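Local structure of biogenic amine-binding protein (Rhodnius prolixus, 4GE1) at residues I95-K98 with K102-E105; Y63-K68 with T171-K176; G22-T27 with K119-H124; K45-K50 with K186-S191; N18-S23 with G54-V59. The protein binds biogenic amines such as serotonin and norepinephrine as a salivary lipocalin of a blood-feeding insect, here holding tryptamine in its barrel. One frame throughout, in Å; residues are numbered along the deposited sequence.

Contact 1 of 5, residues I95-K98 with K102-E105; sequences IVEK and KIDE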
# COMPACT_ATOMS: atom_id res chain seq x y z
N ILE A 95 1.41 12.78 3.40
CA ILE A 95 1.59 13.11 1.99
C ILE A 95 2.70 14.15 1.95
O ILE A 95 2.61 15.18 2.62
CB ILE A 95 0.31 13.72 1.39
CG1 ILE A 95 -0.91 12.84 1.70
CG2 ILE A 95 0.46 13.95 -0.11
CD1 ILE A 95 -0.81 11.44 1.17
N VAL A 96 3.74 13.89 1.17
CA VAL A 96 4.91 14.77 1.15
C VAL A 96 5.38 15.17 -0.25
O VAL A 96 5.11 14.48 -1.24
CB VAL A 96 6.09 14.12 1.87
CG1 VAL A 96 5.70 13.74 3.30
CG2 VAL A 96 6.56 12.89 1.11
N GLU A 97 6.08 16.29 -0.31
CA GLU A 97 6.82 16.69 -1.50
C GLU A 97 8.00 15.75 -1.71
O GLU A 97 8.37 14.97 -0.82
CB GLU A 97 7.36 18.11 -1.34
CG GLU A 97 6.31 19.17 -1.07
CD GLU A 97 5.51 19.51 -2.30
OE1 GLU A 97 5.77 18.92 -3.37
OE2 GLU A 97 4.61 20.38 -2.21
N LYS A 98 8.61 15.84 -2.89
CA LYS A 98 9.75 15.01 -3.24
C LYS A 98 10.85 15.09 -2.19
O LYS A 98 11.53 14.10 -1.92
CB LYS A 98 10.31 15.44 -4.60
CG LYS A 98 11.37 14.52 -5.17
CD LYS A 98 11.49 14.70 -6.68
CE LYS A 98 12.86 15.25 -7.06
NZ LYS A 98 13.04 15.28 -8.54
N LYS A 102 6.08 18.14 4.42
CA LYS A 102 4.71 17.68 4.63
C LYS A 102 3.69 18.54 3.88
O LYS A 102 3.67 19.76 4.01
CB LYS A 102 4.38 17.64 6.13
CG LYS A 102 2.89 17.52 6.44
CD LYS A 102 2.39 18.76 7.15
CE LYS A 102 0.86 18.81 7.21
NZ LYS A 102 0.38 20.18 7.55
N ILE A 103 2.85 17.87 3.08
CA ILE A 103 1.70 18.51 2.46
C ILE A 103 0.44 18.31 3.33
O ILE A 103 -0.29 19.27 3.60
CB ILE A 103 1.43 17.93 1.06
CG1 ILE A 103 2.55 18.35 0.09
CG2 ILE A 103 0.08 18.38 0.52
CD1 ILE A 103 2.36 17.84 -1.32
N ASP A 104 0.22 17.07 3.76
CA ASP A 104 -0.95 16.70 4.57
C ASP A 104 -0.66 15.38 5.28
O ASP A 104 0.31 14.68 4.93
CB ASP A 104 -2.19 16.55 3.69
CG ASP A 104 -3.49 16.55 4.48
OD1 ASP A 104 -3.46 16.51 5.73
OD2 ASP A 104 -4.57 16.58 3.84
N GLU A 105 -1.49 15.05 6.27
CA GLU A 105 -1.33 13.82 7.05
C GLU A 105 -2.69 13.21 7.44
O GLU A 105 -3.71 13.92 7.54
CB GLU A 105 -0.48 14.07 8.30
CG GLU A 105 -1.03 15.17 9.24
CD GLU A 105 -0.06 15.55 10.37
OE1 GLU A 105 -0.19 15.01 11.49
OE2 GLU A 105 0.81 16.42 10.14

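Contact 2 of 5, residues Y63-K68 with T171-K176; sequences YNPNAK and TTLGNK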
# COMPACT_ATOMS: atom_id res chain seq x y z
N TYR A 63 2.82 7.37 -9.53
CA TYR A 63 3.00 8.04 -10.81
C TYR A 63 1.73 7.97 -11.66
O TYR A 63 1.20 6.89 -11.91
CB TYR A 63 4.14 7.39 -11.59
CG TYR A 63 4.37 8.05 -12.93
CD1 TYR A 63 4.89 9.33 -13.01
CD2 TYR A 63 4.05 7.40 -14.12
CE1 TYR A 63 5.10 9.95 -14.22
CE2 TYR A 63 4.25 8.01 -15.34
CZ TYR A 63 4.78 9.28 -15.39
OH TYR A 63 5.00 9.92 -16.59
N ASN A 64 1.25 9.14 -12.08
CA ASN A 64 0.09 9.24 -12.98
C ASN A 64 0.53 9.49 -14.42
O ASN A 64 0.95 10.59 -14.76
CB ASN A 64 -0.85 10.35 -12.52
CG ASN A 64 -2.15 10.39 -13.33
OD1 ASN A 64 -2.21 10.98 -14.40
ND2 ASN A 64 -3.18 9.74 -12.81
N PRO A 65 0.46 8.46 -15.28
CA PRO A 65 0.87 8.57 -16.69
C PRO A 65 0.10 9.63 -17.49
O PRO A 65 0.69 10.29 -18.34
CB PRO A 65 0.57 7.18 -17.24
CG PRO A 65 0.63 6.28 -16.05
CD PRO A 65 0.06 7.09 -14.93
N ASN A 66 -1.20 9.80 -17.23
CA ASN A 66 -1.96 10.80 -17.99
C ASN A 66 -1.42 12.21 -17.77
O ASN A 66 -1.32 12.99 -18.71
CB ASN A 66 -3.46 10.74 -17.67
CG ASN A 66 -4.25 11.82 -18.39
OD1 ASN A 66 -4.40 11.77 -19.61
ND2 ASN A 66 -4.75 12.81 -17.65
N ALA A 67 -1.05 12.52 -16.53
CA ALA A 67 -0.52 13.84 -16.20
C ALA A 67 1.02 13.83 -16.17
O ALA A 67 1.65 14.88 -16.11
CB ALA A 67 -1.08 14.32 -14.87
N LYS A 68 1.60 12.64 -16.22
CA LYS A 68 3.04 12.49 -16.12
C LYS A 68 3.55 13.18 -14.85
O LYS A 68 4.47 14.00 -14.89
CB LYS A 68 3.74 13.07 -17.35
CG LYS A 68 3.45 12.32 -18.64
CD LYS A 68 4.40 12.76 -19.74
CE LYS A 68 4.09 12.08 -21.05
NZ LYS A 68 2.86 12.64 -21.70
N THR A 171 -1.75 -2.69 -14.57
CA THR A 171 -0.84 -3.24 -15.58
C THR A 171 -1.37 -2.98 -17.00
O THR A 171 -0.82 -3.50 -17.97
CB THR A 171 -0.56 -4.76 -15.37
OG1 THR A 171 -1.51 -5.54 -16.11
CG2 THR A 171 -0.60 -5.14 -13.88
N THR A 172 -2.44 -2.20 -17.11
CA THR A 172 -2.90 -1.73 -18.42
C THR A 172 -2.19 -0.44 -18.80
O THR A 172 -1.95 -0.17 -19.97
CB THR A 172 -4.42 -1.49 -18.46
OG1 THR A 172 -4.80 -0.53 -17.47
CG2 THR A 172 -5.18 -2.79 -18.23
N LEU A 173 -1.85 0.36 -17.79
CA LEU A 173 -1.01 1.52 -18.02
C LEU A 173 0.31 1.01 -18.58
O LEU A 173 0.85 1.54 -19.55
CB LEU A 173 -0.80 2.30 -16.72
CG LEU A 173 -2.08 2.73 -15.98
CD1 LEU A 173 -1.75 3.26 -14.62
CD2 LEU A 173 -2.80 3.78 -16.78
N GLY A 174 0.82 -0.06 -17.95
CA GLY A 174 1.95 -0.82 -18.45
C GLY A 174 3.12 -0.03 -19.00
O GLY A 174 3.99 0.41 -18.25
N ASN A 175 3.14 0.14 -20.32
CA ASN A 175 4.28 0.75 -21.01
C ASN A 175 4.66 2.13 -20.50
O ASN A 175 5.83 2.52 -20.54
CB ASN A 175 4.03 0.82 -22.52
CG ASN A 175 5.14 1.52 -23.26
OD1 ASN A 175 5.00 2.68 -23.66
ND2 ASN A 175 6.26 0.83 -23.44
N LYS A 176 3.68 2.88 -20.01
CA LYS A 176 3.93 4.25 -19.59
C LYS A 176 4.26 4.34 -18.10
O LYS A 176 4.39 5.44 -17.56
CB LYS A 176 2.72 5.13 -19.92
CG LYS A 176 2.30 5.07 -21.38
CD LYS A 176 3.37 5.65 -22.30
CE LYS A 176 3.04 5.39 -23.77
NZ LYS A 176 1.64 5.76 -24.12

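Contact 3 of 5, residues G22-T27 with K119-H124; sequences GSWYIT and KYSVVH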
# COMPACT_ATOMS: atom_id res chain seq x y z
N GLY A 22 12.34 -4.94 1.39
CA GLY A 22 12.26 -4.81 -0.06
C GLY A 22 11.10 -3.91 -0.45
O GLY A 22 10.77 -2.96 0.26
N SER A 23 10.47 -4.23 -1.58
CA SER A 23 9.45 -3.35 -2.15
C SER A 23 8.25 -4.10 -2.74
O SER A 23 8.29 -5.33 -2.91
CB SER A 23 10.08 -2.47 -3.24
OG SER A 23 10.59 -3.28 -4.28
N TRP A 24 7.20 -3.35 -3.05
CA TRP A 24 5.96 -3.88 -3.60
C TRP A 24 5.45 -3.03 -4.77
O TRP A 24 5.60 -1.82 -4.76
CB TRP A 24 4.86 -3.88 -2.53
CG TRP A 24 5.05 -4.88 -1.40
CD1 TRP A 24 5.57 -4.64 -0.16
CD2 TRP A 24 4.69 -6.27 -1.41
NE1 TRP A 24 5.56 -5.79 0.59
CE2 TRP A 24 5.02 -6.80 -0.15
CE3 TRP A 24 4.11 -7.11 -2.37
CZ2 TRP A 24 4.80 -8.13 0.17
CZ3 TRP A 24 3.89 -8.42 -2.04
CH2 TRP A 24 4.24 -8.93 -0.79
N TYR A 25 4.84 -3.68 -5.75
CA TYR A 25 4.15 -2.97 -6.82
C TYR A 25 2.65 -3.17 -6.64
O TYR A 25 2.19 -4.28 -6.38
CB TYR A 25 4.57 -3.50 -8.19
CG TYR A 25 6.02 -3.26 -8.52
CD1 TYR A 25 6.99 -4.21 -8.21
CD2 TYR A 25 6.42 -2.09 -9.15
CE1 TYR A 25 8.33 -3.99 -8.52
CE2 TYR A 25 7.76 -1.86 -9.46
CZ TYR A 25 8.71 -2.82 -9.13
OH TYR A 25 10.03 -2.60 -9.44
N ILE A 26 1.89 -2.09 -6.78
CA ILE A 26 0.43 -2.17 -6.73
C ILE A 26 -0.09 -2.44 -8.13
O ILE A 26 -0.05 -1.57 -9.01
CB ILE A 26 -0.19 -0.90 -6.14
CG1 ILE A 26 0.46 -0.61 -4.78
CG2 ILE A 26 -1.70 -1.08 -5.99
CD1 ILE A 26 -0.30 0.38 -3.94
N THR A 27 -0.57 -3.66 -8.35
CA THR A 27 -0.93 -4.11 -9.69
C THR A 27 -2.40 -3.89 -10.03
O THR A 27 -2.74 -3.59 -11.18
CB THR A 27 -0.56 -5.59 -9.89
OG1 THR A 27 -1.16 -6.37 -8.85
CG2 THR A 27 0.95 -5.76 -9.85
N LYS A 119 5.81 -13.00 -2.92
CA LYS A 119 5.18 -12.80 -4.23
C LYS A 119 4.05 -11.77 -4.22
O LYS A 119 4.09 -10.80 -4.99
CB LYS A 119 4.68 -14.12 -4.80
CG LYS A 119 5.77 -15.01 -5.34
CD LYS A 119 5.19 -16.27 -5.96
CE LYS A 119 6.27 -17.10 -6.60
NZ LYS A 119 7.34 -17.47 -5.63
N TYR A 120 3.05 -12.00 -3.37
CA TYR A 120 1.83 -11.20 -3.41
C TYR A 120 1.30 -10.86 -2.02
O TYR A 120 1.57 -11.57 -1.05
CB TYR A 120 0.74 -11.95 -4.17
CG TYR A 120 0.07 -13.03 -3.34
CD1 TYR A 120 -1.09 -12.77 -2.61
CD2 TYR A 120 0.61 -14.31 -3.28
CE1 TYR A 120 -1.70 -13.76 -1.85
CE2 TYR A 120 0.01 -15.31 -2.52
CZ TYR A 120 -1.14 -15.03 -1.80
OH TYR A 120 -1.74 -16.02 -1.05
N SER A 121 0.53 -9.79 -1.94
CA SER A 121 -0.25 -9.49 -0.75
C SER A 121 -1.54 -8.80 -1.18
O SER A 121 -1.58 -8.13 -2.20
CB SER A 121 0.53 -8.61 0.22
OG SER A 121 0.88 -7.37 -0.37
N VAL A 122 -2.59 -8.97 -0.39
CA VAL A 122 -3.86 -8.33 -0.68
C VAL A 122 -4.26 -7.51 0.54
O VAL A 122 -4.24 -7.99 1.67
CB VAL A 122 -4.92 -9.37 -1.02
CG1 VAL A 122 -6.25 -8.70 -1.30
CG2 VAL A 122 -4.45 -10.20 -2.22
N VAL A 123 -4.60 -6.24 0.31
CA VAL A 123 -4.75 -5.33 1.43
C VAL A 123 -6.02 -4.49 1.34
O VAL A 123 -6.54 -4.23 0.26
CB VAL A 123 -3.49 -4.40 1.57
CG1 VAL A 123 -3.44 -3.35 0.44
CG2 VAL A 123 -3.45 -3.75 2.94
N HIS A 124 -6.54 -4.11 2.50
CA HIS A 124 -7.60 -3.12 2.59
C HIS A 124 -7.07 -1.95 3.42
O HIS A 124 -6.62 -2.14 4.56
CB HIS A 124 -8.85 -3.72 3.23
CG HIS A 124 -9.89 -2.70 3.58
ND1 HIS A 124 -10.00 -2.15 4.84
CD2 HIS A 124 -10.87 -2.13 2.84
CE1 HIS A 124 -11.01 -1.29 4.86
NE2 HIS A 124 -11.54 -1.25 3.66

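Contact 4 of 5, residues K45-K50 with K186-S191; sequences KFLHQK and KLLKQS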
# COMPACT_ATOMS: atom_id res chain seq x y z
N LYS A 45 4.72 2.12 -6.62
CA LYS A 45 5.71 1.22 -6.06
C LYS A 45 6.02 1.75 -4.68
O LYS A 45 6.07 2.97 -4.47
CB LYS A 45 6.98 1.19 -6.92
CG LYS A 45 8.14 0.41 -6.33
CD LYS A 45 9.31 0.34 -7.29
CE LYS A 45 10.43 -0.56 -6.75
NZ LYS A 45 11.53 -0.76 -7.75
N PHE A 46 6.20 0.85 -3.72
CA PHE A 46 6.64 1.32 -2.41
C PHE A 46 7.77 0.52 -1.80
O PHE A 46 7.98 -0.65 -2.13
CB PHE A 46 5.47 1.58 -1.43
CG PHE A 46 4.63 0.37 -1.08
CD1 PHE A 46 4.76 -0.24 0.16
CD2 PHE A 46 3.65 -0.10 -1.95
CE1 PHE A 46 3.96 -1.33 0.52
CE2 PHE A 46 2.84 -1.18 -1.60
CZ PHE A 46 3.00 -1.80 -0.36
N LEU A 47 8.53 1.20 -0.95
CA LEU A 47 9.72 0.62 -0.34
C LEU A 47 9.53 0.67 1.17
O LEU A 47 9.16 1.71 1.72
CB LEU A 47 10.94 1.45 -0.74
CG LEU A 47 12.33 0.85 -0.58
CD1 LEU A 47 12.50 -0.31 -1.54
CD2 LEU A 47 13.40 1.91 -0.84
N HIS A 48 9.80 -0.42 1.86
CA HIS A 48 9.62 -0.35 3.31
C HIS A 48 10.61 -1.15 4.15
O HIS A 48 11.31 -2.03 3.67
CB HIS A 48 8.15 -0.61 3.71
CG HIS A 48 7.62 -1.94 3.29
ND1 HIS A 48 6.28 -2.25 3.34
CD2 HIS A 48 8.25 -3.04 2.82
CE1 HIS A 48 6.10 -3.49 2.92
NE2 HIS A 48 7.28 -3.99 2.59
N GLN A 49 10.68 -0.79 5.43
CA GLN A 49 11.62 -1.42 6.34
C GLN A 49 11.08 -1.45 7.76
O GLN A 49 10.24 -0.63 8.14
CB GLN A 49 12.94 -0.66 6.33
CG GLN A 49 12.75 0.84 6.49
CD GLN A 49 13.99 1.58 6.96
OE1 GLN A 49 15.11 1.34 6.50
NE2 GLN A 49 13.78 2.52 7.88
N LYS A 50 11.58 -2.41 8.53
CA LYS A 50 11.37 -2.47 9.96
C LYS A 50 12.76 -2.45 10.60
O LYS A 50 13.58 -3.34 10.34
CB LYS A 50 10.64 -3.76 10.34
CG LYS A 50 10.43 -3.94 11.84
CD LYS A 50 9.83 -5.30 12.18
CE LYS A 50 10.88 -6.25 12.78
NZ LYS A 50 11.40 -5.81 14.11
N LYS A 186 15.94 7.69 -1.04
CA LYS A 186 16.28 8.90 -0.29
C LYS A 186 15.33 9.18 0.88
O LYS A 186 15.77 9.47 1.99
CB LYS A 186 16.31 10.09 -1.25
CG LYS A 186 16.88 11.36 -0.67
CD LYS A 186 16.82 12.48 -1.70
CE LYS A 186 15.37 12.80 -2.06
NZ LYS A 186 14.64 13.37 -0.90
N LEU A 187 14.02 9.12 0.63
CA LEU A 187 13.07 9.43 1.70
C LEU A 187 13.09 8.36 2.79
O LEU A 187 12.91 8.66 3.98
CB LEU A 187 11.65 9.64 1.14
CG LEU A 187 11.44 10.94 0.36
CD1 LEU A 187 10.02 11.06 -0.15
CD2 LEU A 187 11.79 12.14 1.23
N LEU A 188 13.34 7.12 2.40
CA LEU A 188 13.41 6.04 3.37
C LEU A 188 14.52 6.28 4.39
O LEU A 188 14.36 5.96 5.57
CB LEU A 188 13.62 4.70 2.66
CG LEU A 188 13.51 3.46 3.55
CD1 LEU A 188 12.06 3.03 3.69
CD2 LEU A 188 14.35 2.32 2.98
N LYS A 189 15.63 6.84 3.93
CA LYS A 189 16.77 7.07 4.82
C LYS A 189 16.69 8.43 5.53
O LYS A 189 17.28 8.62 6.60
CB LYS A 189 18.09 6.92 4.06
CG LYS A 189 19.32 6.93 4.95
CD LYS A 189 20.44 6.07 4.38
CE LYS A 189 20.88 6.56 3.01
NZ LYS A 189 22.03 5.78 2.49
N GLN A 190 15.94 9.36 4.95
CA GLN A 190 15.75 10.70 5.51
C GLN A 190 15.10 10.69 6.90
O GLN A 190 14.22 9.87 7.18
CB GLN A 190 14.87 11.52 4.56
CG GLN A 190 14.74 12.99 4.93
CD GLN A 190 14.50 13.85 3.71
OE1 GLN A 190 15.19 13.70 2.69
NE2 GLN A 190 13.52 14.74 3.78
N SER A 191 15.53 11.62 7.76
CA SER A 191 14.95 11.72 9.10
C SER A 191 13.66 12.54 9.11
O SER A 191 13.57 13.58 8.47
CB SER A 191 15.96 12.33 10.09
OG SER A 191 15.37 12.44 11.37

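Contact 5 of 5, residues N18-S23 with G54-V59; sequences NFFTGS and GKIKEV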
# COMPACT_ATOMS: atom_id res chain seq x y z
N ASN A 18 9.64 -10.80 7.57
CA ASN A 18 9.60 -11.27 6.19
C ASN A 18 8.73 -10.41 5.28
O ASN A 18 8.78 -10.53 4.06
CB ASN A 18 9.08 -12.71 6.12
CG ASN A 18 10.05 -13.72 6.70
OD1 ASN A 18 11.25 -13.47 6.77
ND2 ASN A 18 9.53 -14.87 7.11
N PHE A 19 7.91 -9.55 5.87
CA PHE A 19 7.01 -8.74 5.06
C PHE A 19 7.58 -7.35 4.81
O PHE A 19 7.64 -6.90 3.66
CB PHE A 19 5.62 -8.65 5.70
CG PHE A 19 4.59 -8.01 4.79
CD1 PHE A 19 4.34 -6.65 4.85
CD2 PHE A 19 3.87 -8.78 3.88
CE1 PHE A 19 3.39 -6.06 4.02
CE2 PHE A 19 2.93 -8.20 3.05
CZ PHE A 19 2.69 -6.84 3.12
N PHE A 20 7.98 -6.67 5.87
CA PHE A 20 8.47 -5.30 5.76
C PHE A 20 9.95 -5.24 5.35
O PHE A 20 10.80 -4.75 6.09
CB PHE A 20 8.23 -4.54 7.05
CG PHE A 20 6.78 -4.37 7.40
CD1 PHE A 20 6.22 -5.09 8.44
CD2 PHE A 20 5.97 -3.52 6.66
CE1 PHE A 20 4.88 -4.94 8.76
CE2 PHE A 20 4.63 -3.36 6.97
CZ PHE A 20 4.08 -4.07 8.03
N THR A 21 10.23 -5.76 4.16
CA THR A 21 11.56 -5.64 3.57
C THR A 21 11.41 -5.61 2.06
O THR A 21 10.48 -6.20 1.51
CB THR A 21 12.48 -6.79 3.99
OG1 THR A 21 13.75 -6.63 3.35
CG2 THR A 21 11.89 -8.12 3.57
N GLY A 22 12.34 -4.94 1.39
CA GLY A 22 12.26 -4.81 -0.06
C GLY A 22 11.10 -3.91 -0.45
O GLY A 22 10.77 -2.96 0.26
N SER A 23 10.47 -4.23 -1.58
CA SER A 23 9.45 -3.35 -2.15
C SER A 23 8.25 -4.10 -2.74
O SER A 23 8.29 -5.33 -2.91
CB SER A 23 10.08 -2.47 -3.24
OG SER A 23 10.59 -3.28 -4.28
N GLY A 54 12.11 -0.95 16.31
CA GLY A 54 10.72 -1.33 16.17
C GLY A 54 9.88 -0.42 15.29
O GLY A 54 8.66 -0.55 15.22
N LYS A 55 10.54 0.51 14.60
CA LYS A 55 9.84 1.41 13.68
C LYS A 55 9.60 0.75 12.33
O LYS A 55 10.48 0.07 11.78
CB LYS A 55 10.61 2.72 13.50
CG LYS A 55 10.71 3.58 14.76
CD LYS A 55 11.48 4.87 14.49
CE LYS A 55 11.45 5.80 15.70
NZ LYS A 55 12.80 6.04 16.31
N ILE A 56 8.40 0.94 11.78
CA ILE A 56 8.13 0.53 10.41
C ILE A 56 7.93 1.78 9.56
O ILE A 56 7.24 2.71 9.96
CB ILE A 56 6.92 -0.42 10.30
CG1 ILE A 56 7.24 -1.77 10.95
CG2 ILE A 56 6.53 -0.64 8.85
CD1 ILE A 56 6.99 -1.80 12.41
N LYS A 57 8.55 1.80 8.39
CA LYS A 57 8.52 2.99 7.55
C LYS A 57 8.23 2.55 6.13
O LYS A 57 8.84 1.61 5.65
CB LYS A 57 9.88 3.71 7.61
CG LYS A 57 9.94 5.00 6.81
CD LYS A 57 11.14 5.82 7.26
CE LYS A 57 11.22 7.16 6.57
NZ LYS A 57 12.41 7.93 7.07
N GLU A 58 7.27 3.21 5.48
CA GLU A 58 6.87 2.79 4.14
C GLU A 58 6.74 3.99 3.21
O GLU A 58 5.95 4.89 3.47
CB GLU A 58 5.54 2.02 4.19
CG GLU A 58 5.44 1.02 5.34
CD GLU A 58 4.14 0.22 5.29
OE1 GLU A 58 3.99 -0.63 4.39
OE2 GLU A 58 3.28 0.44 6.17
N VAL A 59 7.54 4.00 2.15
CA VAL A 59 7.59 5.15 1.26
C VAL A 59 7.00 4.82 -0.10
O VAL A 59 7.42 3.86 -0.75
CB VAL A 59 9.04 5.65 1.08
CG1 VAL A 59 9.08 6.77 0.06
CG2 VAL A 59 9.60 6.12 2.41

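Contact 1 of 5, residues I95-K98 with K102-E105
Ile95 pairs with Ile103 and Asp104 in a classic beta bulge, which lies in the beta hairpin formed by strands 88-96 and 102-115 of the lipocalin barrel. The strands run antiparallel, and Ile95 and Asp104 form a hydrogen-bonded pair. One residue along on the first strand, Val96 lies opposite Lys102 as a non-hydrogen-bonded pair, because Ile103 is the extra residue of the bulge. Ile95 N donates to Asp104 O at 2.7 Å. The carbonyl on the same residue is gripped twice: Ile103 N reaches Ile95 O at 2.7 Å with an N-H...O angle of 156°, and Asp104 N reaches Ile95 O over a longer 3.3 Å. Two N-H groups turned to a single acceptor are the mark of this bulge.

Val96, on the face away from the tryptamine pocket, packs outward against Leu187 of helix 181-189, beside Tyr72 and Ile74 of strand 69-78. Beyond the last pair the chain turns, and the Glu97 side chain, bent at its second torsion (chi2 -74°), swings back to cross Ile103 at about a right angle. The carboxylate end of Glu97, more than its stem, rests on the CG1-CD1 branch at the protein surface. Ile103 CG1 is anti to its own carbonyl carbon, which carries the end of the branch under the carboxylate, where Ile103 CD1 lies 3.5 Å from Glu97 OE2.

Contact 2 of 5, residues Y63-K68 with T171-K176
Pro65 and Lys176 bring the two backbones together, their CA atoms 6.0 Å apart, with no hydrogen bond between the segments. The chain leaves strand 55-64 at Asn64 and runs through helical backbone angles at 65-67, while 171-176 is a loop that ends in a short 3-10 turn, where Lys176 N bonds Leu173 O at 3.2 Å. The turn after the strand is held from within: Ala67 N donates to Asn64 OD1 at 2.9 Å, in the carbonyl plane.

Across the gap the proline ring touches two side chains. Pro65 CB meets Lys176 CB at 4.0 Å, whereas Pro65 CG meets Leu173 CD1 at 4.1 Å, the proline and leucine side chains crossing at about a right angle. Only CB of the lysine side chain packs on the proline; beyond it the chain bends at chi2 and its end leads away. Tyr63, its CG anti to the backbone N (chi1 -180°), presents a ring edge to the loop, with Lys176 O near the ring plane and 3.4 Å from Tyr63 CE2.

Cys43, touched by both Pro65 and Leu173, forms a disulfide with Cys177, next in line after Lys176. The arrangement combines an Asx motif at a strand end with the disulfide-tied loop before helix 181-189, lying against a lipocalin barrel.

Contact 3 of 5, residues G22-T27 with K119-H124
Trp24 meets Ser121 through one face of its indole, the tight part of a buried contact across the end of the lipocalin barrel. Strands 23-31 and 120-127 are not sheet neighbours; strand 130-140 pairs with both, and the closest CA atoms, of Trp24 and Tyr120, stay 8.4 Å apart. Trp24 CG is anti to the carbonyl carbon (chi1 -70°), which sends the six-membered ring toward the other strand. Ser121 OG lies 3.6 Å above the indole plane, over the six-membered ring and so toward the rim of the whole indole. Ser121 CB adds a CH-pi contact, 4.3 Å from the centroid and 27° off the normal. The backbone closes in, with Tyr120 C at 3.6 Å from Trp24 CZ3.

The looser side is at Lys119, which is partly exposed. Lys119 O comes to 3.8 Å from Trp24 CZ3, but CB points away from the indole and no side-chain atom touches it.

Gly22, Ser23 and Trp24 spell the G-X-W signature of lipocalins, and Arg141 makes a cation-pi contact with the indole. The hydroxyl above the ring is hydrogen-bonded to Gln139, a residue of the tryptamine pocket, so a polar group is buried against an aromatic face with its bonding met, one residue removed from the ligand.

Contact 4 of 5, residues K45-K50 with K186-S191
Leu188, near the end of helix 181-189, comes down on strand 43-50 between Leu47 and Gln49, with the closest CA atoms, of His48 and Leu188, 7.4 Å apart. This is helix-on-sheet packing against the outer wall of the lipocalin barrel. The strand alternates: Leu47 and Gln49 point to the helix, whereas His48 turns the other way, inward. Lys57 of the neighbouring strand hydrogen-bonds the carbonyl of Leu188.

Leu188 has CG anti to the backbone N (chi1 -172°), which extends the side chain from the helix and splits its two methyls over the strand. Leu188 CD1 settles on the backbone, 3.7 Å from Leu47 O and 4.2 Å from His48 CA. The other methyl, Leu188 CD2, meets Leu47 CD2 at 4.0 Å, the two leucines crossing at about a right angle.

Gln49 supplies the second wall. Its CG sits between the backbone N and the carbonyl carbon, and from there the extended chain crosses the leucine at a slant, its stem doing apolar work. Gln49 meets both methyls: its CG touches Leu188 CD1 at 3.6 Å, and its OE1 lies 3.7 Å from Leu188 CD2.

Contact 5 of 5, residues N18-S23 with G54-V59
The Phe20 ring is sandwiched between Ile56 on one face and its own neighbour Phe19 on the other, with Glu58 at the edge. Ile56 CG2 stands 3.6 Å above the plane, offset toward the rim, a CH-pi contact 3.9 Å from the centroid and 22° off the normal. The branch that touches is the one anti to the backbone N of Ile56. Against the opposite face, Phe19 CD1 sits over the ring centre, 3.8 Å from its plane. At the edge Glu58 OE1 lies in plane, 3.8 Å from Phe20 CE2, and the carboxylate is turned almost square to the ring, 87° between planes. An acid oxygen here meets the ring's C-H rim, which would be electrostatically favourable.

That carboxylate is held by partners beyond the ring: OE1 is bonded to His48 ND1 and OE2 to Tyr89 OH. Glu58 extends beyond CG to reach them, and its side chain comes to about 4 Å from the bound tryptamine.

Phe20 is the centre of an inverse gamma turn, in which Thr21 N makes a weak bond to Phe19 O. The turn links helix 16-19 to strand 23-31 and drops the phenylalanine against strand 55-64. This is consistent with the N-terminal segment that closes one end of the barrel in lipocalins, here reaching to the residues beside the amine pocket.

From the N terminus, contacts 5 and 3 set out together, sharing Gly22 and Ser23. Contact 5 closes first, bringing the helix 16-19 turn to strand 55-64; contact 3 closes far later, at strand 120-127. Contact 4 opens within contact 5 at strand 43-50 and closes last, at helix 181-189, so it crosses both 5 and 3. Contact 2 opens at the end of strand 55-64, lies within the span of contact 4 and crosses contact 3. Contact 1, a local hairpin, falls within the spans of 2, 3 and 4 and touches contact 4 through Leu187. Together they tie the N-terminal segment, the loop 171-176 and helix 181-189 to one barrel.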